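Local atomic coordinates of 2,3-dihydroxybenzoate-AMP ligase (Bacillus subtilis, PDB entry 1MDB), a protein that belongs to the ANL clan of AMP-binding enzymes and holds adenosine monophosphate and 2,3-dihydroxy-benzoic acid in adjoining pockets. Residues Asp413-Thr418 with Ile423-Arg428; His234-Ser239 with Gln327-Met332. All blocks are in the same frame, centred on the assembly; numbering follows the deposited sequence.

Contact 1 (Asp413-Thr418 with Ile423-Arg428). With AMP (adenosine monophosphate), chain D; SO4 (sulfate ion), chain C.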
loop_
_atom_site.group_PDB
_atom_site.type_symbol
_atom_site.label_atom_id
_atom_site.label_comp_id
_atom_site.label_asym_id
_atom_site.label_seq_id
_atom_site.Cartn_x
_atom_site.Cartn_y
_atom_site.Cartn_z
ATOM N N ASP A 413 -10.593 -11.292 1.113
ATOM C CA ASP A 413 -9.554 -12.314 1.061
ATOM C C ASP A 413 -10.041 -13.655 1.594
ATOM O O ASP A 413 -10.903 -13.712 2.475
ATOM C CB ASP A 413 -8.334 -11.872 1.867
ATOM C CG ASP A 413 -7.761 -10.560 1.372
ATOM O OD1 ASP A 413 -7.898 -9.538 2.080
ATOM O OD2 ASP A 413 -7.194 -10.555 0.262
ATOM N N ILE A 414 -9.507 -14.735 1.034
ATOM C CA ILE A 414 -9.841 -16.070 1.498
ATOM C C ILE A 414 -8.609 -16.487 2.303
ATOM O O ILE A 414 -7.490 -16.530 1.773
ATOM C CB ILE A 414 -10.054 -17.066 0.334
ATOM C CG1 ILE A 414 -11.193 -16.591 -0.577
ATOM C CG2 ILE A 414 -10.387 -18.442 0.891
ATOM C CD1 ILE A 414 -12.488 -16.253 0.147
ATOM N N VAL A 415 -8.812 -16.783 3.584
ATOM C CA VAL A 415 -7.701 -17.158 4.456
ATOM C C VAL A 415 -8.098 -18.251 5.448
ATOM O O VAL A 415 -9.258 -18.661 5.517
ATOM C CB VAL A 415 -7.230 -15.940 5.285
ATOM C CG1 VAL A 415 -7.092 -14.705 4.393
ATOM C CG2 VAL A 415 -8.234 -15.655 6.404
ATOM N N ARG A 416 -7.116 -18.712 6.212
ATOM C CA ARG A 416 -7.338 -19.710 7.248
ATOM C C ARG A 416 -6.535 -19.183 8.433
ATOM O O ARG A 416 -5.583 -18.424 8.245
ATOM C CB ARG A 416 -6.823 -21.088 6.816
ATOM C CG ARG A 416 -5.370 -21.370 7.167
ATOM C CD ARG A 416 -4.905 -22.696 6.590
ATOM N NE ARG A 416 -3.589 -23.066 7.098
ATOM C CZ ARG A 416 -2.531 -23.308 6.332
ATOM N NH1 ARG A 416 -2.633 -23.219 5.013
ATOM N NH2 ARG A 416 -1.369 -23.630 6.887
ATOM N N LEU A 417 -6.918 -19.564 9.646
ATOM C CA LEU A 417 -6.214 -19.093 10.830
ATOM C C LEU A 417 -5.336 -20.165 11.441
ATOM O O LEU A 417 -5.688 -21.345 11.451
ATOM C CB LEU A 417 -7.204 -18.598 11.885
ATOM C CG LEU A 417 -8.090 -17.397 11.555
ATOM C CD1 LEU A 417 -9.016 -17.126 12.730
ATOM C CD2 LEU A 417 -7.229 -16.171 11.254
ATOM N N THR A 418 -4.188 -19.742 11.952
ATOM C CA THR A 418 -3.246 -20.651 12.582
ATOM C C THR A 418 -3.574 -20.755 14.080
ATOM O O THR A 418 -4.474 -20.074 14.581
ATOM C CB THR A 418 -1.797 -20.152 12.388
ATOM O OG1 THR A 418 -0.926 -21.275 12.241
ATOM C CG2 THR A 418 -1.339 -19.332 13.583
ATOM N N ILE A 423 -2.299 -15.570 10.132
ATOM C CA ILE A 423 -3.122 -15.689 8.941
ATOM C C ILE A 423 -2.316 -16.229 7.770
ATOM O O ILE A 423 -1.225 -15.741 7.457
ATOM C CB ILE A 423 -3.719 -14.319 8.552
ATOM C CG1 ILE A 423 -4.586 -13.791 9.698
ATOM C CG2 ILE A 423 -4.540 -14.440 7.269
ATOM C CD1 ILE A 423 -5.164 -12.408 9.461
ATOM N N VAL A 424 -2.854 -17.266 7.146
ATOM C CA VAL A 424 -2.235 -17.870 5.988
ATOM C C VAL A 424 -3.217 -17.571 4.865
ATOM O O VAL A 424 -4.257 -18.215 4.748
ATOM C CB VAL A 424 -2.075 -19.383 6.156
ATOM C CG1 VAL A 424 -1.423 -19.972 4.909
ATOM C CG2 VAL A 424 -1.219 -19.676 7.386
ATOM N N VAL A 425 -2.889 -16.560 4.067
ATOM C CA VAL A 425 -3.730 -16.130 2.960
ATOM C C VAL A 425 -3.641 -17.072 1.766
ATOM O O VAL A 425 -2.555 -17.521 1.393
ATOM C CB VAL A 425 -3.336 -14.699 2.506
ATOM C CG1 VAL A 425 -4.247 -14.223 1.367
ATOM C CG2 VAL A 425 -3.431 -13.746 3.685
ATOM N N GLU A 426 -4.798 -17.385 1.187
ATOM C CA GLU A 426 -4.866 -18.239 0.005
ATOM C C GLU A 426 -4.738 -17.305 -1.186
ATOM O O GLU A 426 -3.942 -17.531 -2.091
ATOM C CB GLU A 426 -6.225 -18.959 -0.091
ATOM C CG GLU A 426 -6.402 -19.763 -1.390
ATOM C CD GLU A 426 -7.840 -20.231 -1.627
ATOM O OE1 GLU A 426 -8.644 -19.457 -2.188
ATOM O OE2 GLU A 426 -8.166 -21.374 -1.251
ATOM N N GLY A 427 -5.557 -16.258 -1.154
ATOM C CA GLY A 427 -5.600 -15.260 -2.206
ATOM C C GLY A 427 -6.932 -14.540 -2.114
ATOM O O GLY A 427 -7.710 -14.808 -1.196
ATOM N N ARG A 428 -7.200 -13.623 -3.041
ATOM C CA ARG A 428 -8.468 -12.898 -3.043
ATOM C C ARG A 428 -9.615 -13.748 -3.587
ATOM O O ARG A 428 -9.430 -14.572 -4.485
ATOM C CB ARG A 428 -8.356 -11.606 -3.863
ATOM C CG ARG A 428 -7.446 -10.563 -3.223
ATOM C CD ARG A 428 -7.586 -9.199 -3.876
ATOM N NE ARG A 428 -8.906 -8.599 -3.675
ATOM C CZ ARG A 428 -9.397 -8.198 -2.499
ATOM N NH1 ARG A 428 -8.688 -8.327 -1.386
ATOM N NH2 ARG A 428 -10.606 -7.648 -2.440
HETATM P P AMP D . -4.299 -2.204 -0.234
HETATM O O1P AMP D . -5.278 -1.275 0.434
HETATM O O2P AMP D . -3.898 -1.794 -1.611
HETATM O O3P AMP D . -3.105 -2.492 0.638
HETATM O "O5'" AMP D . -5.061 -3.642 -0.524
HETATM C "C5'" AMP D . -5.329 -4.612 0.529
HETATM C "C4'" AMP D . -5.575 -5.993 -0.094
HETATM O "O4'" AMP D . -4.347 -6.352 -0.697
HETATM C "C3'" AMP D . -5.837 -7.106 0.878
HETATM O "O3'" AMP D . -7.210 -7.177 1.252
HETATM C "C2'" AMP D . -5.333 -8.328 0.120
HETATM O "O2'" AMP D . -6.349 -8.869 -0.751
HETATM C "C1'" AMP D . -4.147 -7.755 -0.614
HETATM N N9 AMP D . -2.778 -8.159 0.290
HETATM C C8 AMP D . -1.977 -7.248 0.890
HETATM N N7 AMP D . -0.950 -7.828 1.505
HETATM C C5 AMP D . -1.127 -9.116 1.276
HETATM C C6 AMP D . -0.291 -10.140 1.709
HETATM N N6 AMP D . 0.818 -9.920 2.415
HETATM N N1 AMP D . -0.668 -11.413 1.355
HETATM C C2 AMP D . -1.789 -11.681 0.626
HETATM N N3 AMP D . -2.588 -10.690 0.207
HETATM C C4 AMP D . -2.271 -9.384 0.523
HETATM S S SO4 C . -1.944 -24.666 12.367
HETATM O O1 SO4 C . -1.185 -24.421 11.125
HETATM O O2 SO4 C . -1.712 -26.051 12.822
HETATM O O3 SO4 C . -1.494 -23.725 13.411
HETATM O O4 SO4 C . -3.385 -24.465 12.114
#
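Arg416 lies alongside Val424, both side chains leaving the same face of two antiparallel strands. From Arg416 CB, a chi1 of 89° sets CG between the backbone N and the carbonyl carbon, 4.0 Å from Val424 CB. The chain runs on extended through CD to NE, still beside the valine, and the guanidinium ends with one face over Val424 CG1, its NH1 3.5 Å from that methyl. A long aliphatic stem suits this exposed place: it packs on a branched neighbour and carries its charge outward, where sulfate O1 lies near the guanidinium edge. The strands form a beta hairpin interrupted by a classic beta bulge, in which Glu426 and Gly427 both face Ile414. Ile414 N donates to Gly427 O (2.9 Å, 168°), while Glu426 N donates to Ile414 O at 2.9 Å. Glycine fits the bulge because its phi of 160° disfavours other residues. On the opposite face Val415 CB meets Ile423 CG2 at 3.7 Å, compact branched groups filling a buried layer. Beyond the bulge, Asp413 OD2 forms a salt bridge with Arg428 NH1 at 3.1 Å, although OD2 is less surely placed; Asp413 OD1 accepts a hydrogen bond from AMP O3' at 2.6 Å.

Contact 2 (His234-Ser239 with Gln327-Met332). With DBH (2,3-dihydroxy-benzoic acid), chain E; AMP (adenosine monophosphate), chain D.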
loop_
_atom_site.group_PDB
_atom_site.type_symbol
_atom_site.label_atom_id
_atom_site.label_comp_id
_atom_site.label_asym_id
_atom_site.label_seq_id
_atom_site.Cartn_x
_atom_site.Cartn_y
_atom_site.Cartn_z
ATOM N N HIS A 234 0.977 5.210 -0.915
ATOM C CA HIS A 234 0.168 3.990 -0.735
ATOM C C HIS A 234 0.217 3.622 0.753
ATOM O O HIS A 234 1.255 3.772 1.391
ATOM C CB HIS A 234 0.727 2.834 -1.566
ATOM C CG HIS A 234 -0.055 1.559 -1.436
ATOM N ND1 HIS A 234 -1.164 1.278 -2.210
ATOM C CD2 HIS A 234 0.080 0.518 -0.582
ATOM C CE1 HIS A 234 -1.679 0.120 -1.834
ATOM N NE2 HIS A 234 -0.943 -0.362 -0.848
ATOM N N ASN A 235 -0.891 3.125 1.291
ATOM C CA ASN A 235 -0.984 2.787 2.720
ATOM C C ASN A 235 0.192 1.993 3.305
ATOM O O ASN A 235 0.618 2.250 4.429
ATOM C CB ASN A 235 -2.293 2.036 2.998
ATOM C CG ASN A 235 -2.724 2.117 4.469
ATOM O OD1 ASN A 235 -2.944 3.206 5.005
ATOM N ND2 ASN A 235 -2.858 0.959 5.117
ATOM N N TYR A 236 0.700 1.036 2.538
ATOM C CA TYR A 236 1.799 0.171 2.954
ATOM C C TYR A 236 3.096 0.979 3.192
ATOM O O TYR A 236 3.593 1.043 4.325
ATOM C CB TYR A 236 1.963 -0.930 1.885
ATOM C CG TYR A 236 3.118 -1.905 2.027
ATOM C CD1 TYR A 236 3.569 -2.608 0.911
ATOM C CD2 TYR A 236 3.755 -2.134 3.252
ATOM C CE1 TYR A 236 4.617 -3.510 0.989
ATOM C CE2 TYR A 236 4.825 -3.046 3.345
ATOM C CZ TYR A 236 5.244 -3.727 2.201
ATOM O OH TYR A 236 6.292 -4.615 2.234
ATOM N N PRO A 237 3.648 1.617 2.145
ATOM C CA PRO A 237 4.879 2.393 2.358
ATOM C C PRO A 237 4.673 3.728 3.092
ATOM O O PRO A 237 5.632 4.462 3.355
ATOM C CB PRO A 237 5.422 2.573 0.941
ATOM C CG PRO A 237 4.154 2.640 0.117
ATOM C CD PRO A 237 3.340 1.507 0.708
ATOM N N LEU A 238 3.426 4.049 3.426
ATOM C CA LEU A 238 3.146 5.281 4.154
ATOM C C LEU A 238 2.968 5.053 5.647
ATOM O O LEU A 238 3.304 5.927 6.447
ATOM C CB LEU A 238 1.861 5.949 3.644
ATOM C CG LEU A 238 1.464 7.287 4.302
ATOM C CD1 LEU A 238 2.349 8.403 3.729
ATOM C CD2 LEU A 238 -0.004 7.618 4.018
ATOM N N SER A 239 2.450 3.882 6.024
ATOM C CA SER A 239 2.145 3.622 7.432
ATOM C C SER A 239 2.371 2.224 8.022
ATOM O O SER A 239 2.044 2.005 9.194
ATOM C CB SER A 239 0.679 3.972 7.673
ATOM O OG SER A 239 -0.148 3.000 7.051
ATOM N N GLN A 327 10.005 -9.907 6.758
ATOM C CA GLN A 327 8.791 -9.620 7.499
ATOM C C GLN A 327 7.668 -9.559 6.484
ATOM O O GLN A 327 7.669 -8.702 5.597
ATOM C CB GLN A 327 8.857 -8.288 8.253
ATOM C CG GLN A 327 7.592 -8.065 9.121
ATOM C CD GLN A 327 7.567 -6.727 9.844
ATOM O OE1 GLN A 327 7.700 -5.668 9.225
ATOM N NE2 GLN A 327 7.381 -6.768 11.162
ATOM N N GLN A 328 6.725 -10.488 6.585
ATOM C CA GLN A 328 5.605 -10.485 5.666
ATOM C C GLN A 328 4.590 -9.514 6.225
ATOM O O GLN A 328 4.358 -9.467 7.429
ATOM C CB GLN A 328 5.008 -11.883 5.520
ATOM C CG GLN A 328 5.949 -12.850 4.809
ATOM C CD GLN A 328 5.222 -13.982 4.121
ATOM O OE1 GLN A 328 5.698 -15.115 4.102
ATOM N NE2 GLN A 328 4.067 -13.682 3.541
ATOM N N VAL A 329 3.997 -8.723 5.342
ATOM C CA VAL A 329 3.038 -7.736 5.770
ATOM C C VAL A 329 1.748 -7.864 4.979
ATOM O O VAL A 329 1.740 -7.725 3.759
ATOM C CB VAL A 329 3.620 -6.324 5.583
ATOM C CG1 VAL A 329 2.721 -5.299 6.253
ATOM C CG2 VAL A 329 5.029 -6.272 6.151
ATOM N N PHE A 330 0.657 -8.134 5.682
ATOM C CA PHE A 330 -0.639 -8.282 5.039
ATOM C C PHE A 330 -1.555 -7.219 5.605
ATOM O O PHE A 330 -2.096 -7.367 6.694
ATOM C CB PHE A 330 -1.184 -9.698 5.284
ATOM C CG PHE A 330 -2.643 -9.874 4.929
ATOM C CD1 PHE A 330 -3.201 -9.227 3.824
ATOM C CD2 PHE A 330 -3.453 -10.709 5.694
ATOM C CE1 PHE A 330 -4.550 -9.410 3.490
ATOM C CE2 PHE A 330 -4.802 -10.904 5.372
ATOM C CZ PHE A 330 -5.353 -10.255 4.270
ATOM N N GLY A 331 -1.694 -6.122 4.866
ATOM C CA GLY A 331 -2.544 -5.040 5.317
ATOM C C GLY A 331 -3.498 -4.573 4.236
ATOM O O GLY A 331 -3.454 -5.048 3.104
ATOM N N MET A 332 -4.367 -3.639 4.594
ATOM C CA MET A 332 -5.345 -3.072 3.670
ATOM C C MET A 332 -5.536 -1.618 4.069
ATOM O O MET A 332 -5.451 -1.279 5.255
ATOM C CB MET A 332 -6.678 -3.817 3.788
ATOM C CG MET A 332 -7.175 -3.952 5.219
ATOM S SD MET A 332 -8.171 -5.473 5.391
ATOM C CE MET A 332 -6.890 -6.706 5.364
HETATM C C21 DBH E . -2.135 -3.149 0.819
HETATM O O9 DBH E . -2.011 -3.991 -0.215
HETATM C C18 DBH E . -1.227 -3.173 1.995
HETATM C C15 DBH E . -0.121 -4.074 2.020
HETATM C C12 DBH E . 0.738 -4.123 3.137
HETATM C C3 DBH E . -1.466 -2.310 3.111
HETATM O O3 DBH E . -2.537 -1.395 3.146
HETATM C C6 DBH E . -0.605 -2.364 4.226
HETATM C C9 DBH E . 0.489 -3.262 4.249
HETATM O O6 DBH E . -0.834 -1.541 5.305
HETATM P P AMP D . -4.299 -2.204 -0.234
HETATM O O1P AMP D . -5.278 -1.275 0.434
HETATM O O2P AMP D . -3.898 -1.794 -1.611
HETATM O O3P AMP D . -3.105 -2.492 0.638
HETATM O "O5'" AMP D . -5.061 -3.642 -0.524
HETATM C "C5'" AMP D . -5.329 -4.612 0.529
HETATM C "C4'" AMP D . -5.575 -5.993 -0.094
HETATM O "O4'" AMP D . -4.347 -6.352 -0.697
HETATM C "C3'" AMP D . -5.837 -7.106 0.878
HETATM O "O3'" AMP D . -7.210 -7.177 1.252
HETATM C "C2'" AMP D . -5.333 -8.328 0.120
HETATM O "O2'" AMP D . -6.349 -8.869 -0.751
HETATM C "C1'" AMP D . -4.147 -7.755 -0.614
HETATM N N9 AMP D . -2.778 -8.159 0.290
HETATM C C8 AMP D . -1.977 -7.248 0.890
HETATM N N7 AMP D . -0.950 -7.828 1.505
HETATM C C5 AMP D . -1.127 -9.116 1.276
HETATM C C6 AMP D . -0.291 -10.140 1.709
HETATM N N6 AMP D . 0.818 -9.920 2.415
HETATM N N1 AMP D . -0.668 -11.413 1.355
HETATM C C2 AMP D . -1.789 -11.681 0.626
HETATM N N3 AMP D . -2.588 -10.690 0.207
HETATM C C4 AMP D . -2.271 -9.384 0.523
#
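Tyr236 and Val329 meet beside the ring of 2,3-dihydroxy-benzoic acid, at the side away from its carboxylate, ring atom CE2 of the tyrosine 4.1 Å from CB of the valine. Their direct touch is slight, for the ligand lies between the two segments. Apolar contacts come first. With CG anti to the backbone N (chi1 175°), Tyr236 lays one ring face nearly parallel to the ligand ring, which is displaced toward the tyrosine's rim, C12 lying 3.4 Å from Tyr236 CG. Val329 CG1 reaches ligand C9 at 3.6 Å. Gly331, having no side chain, can bring its backbone against the opposite face of the ligand ring, with its O 3.1 Å from C18.

Residues 327-331 belong to a strand of the large mixed sheet, whereas His234 occupies the N-cap position of the short helix that starts at Asn235; strand and helix start flank the ligand.

Hydrogen bonds form the second group. Asn235 ND2 donates to ligand O3 (3.1 Å, 162°) and only weakly to O6, two oxygens one amide nitrogen can serve, while Tyr207 OH bonds Asn235 OD1 and so helps fix the amide's rotation. The backbone O of Asn235 accepts from Ser239 N and OG, which approach from opposite faces of its carbonyl plane. Val329 O accepts a hydrogen bond from AMP N6 at 2.7 Å, consistent with recognition of the amino group.

Edge and oblique contacts with AMP complete the set: His234 turns its ring edge to phosphate oxygen O2P, and Phe330 CD1 comes obliquely to within 3.3 Å of adenine C5.

In the fold
Contact 2 closes in the sequence before contact 1 opens, and their centres stand about 16 Å apart, yet AMP touches both. Phe330, from strand 325-331, joins them directly: its CZ lies 3.4 Å from Asp413 OD1, and its CE2 lies 3.6 Å from Val425 CG2. The hairpin of contact 1 borders the ribose and, through Val425 CG1 at 3.6 Å from C2, the adenine. Contact 2 borders the phosphate, the adenine amine and 2,3-dihydroxy-benzoic acid. That second ligand remains about 8 Å from the side chain of Arg428. Lys519, far along the sequence, contributes to both ligand pockets and hydrogen-bonds to AMP.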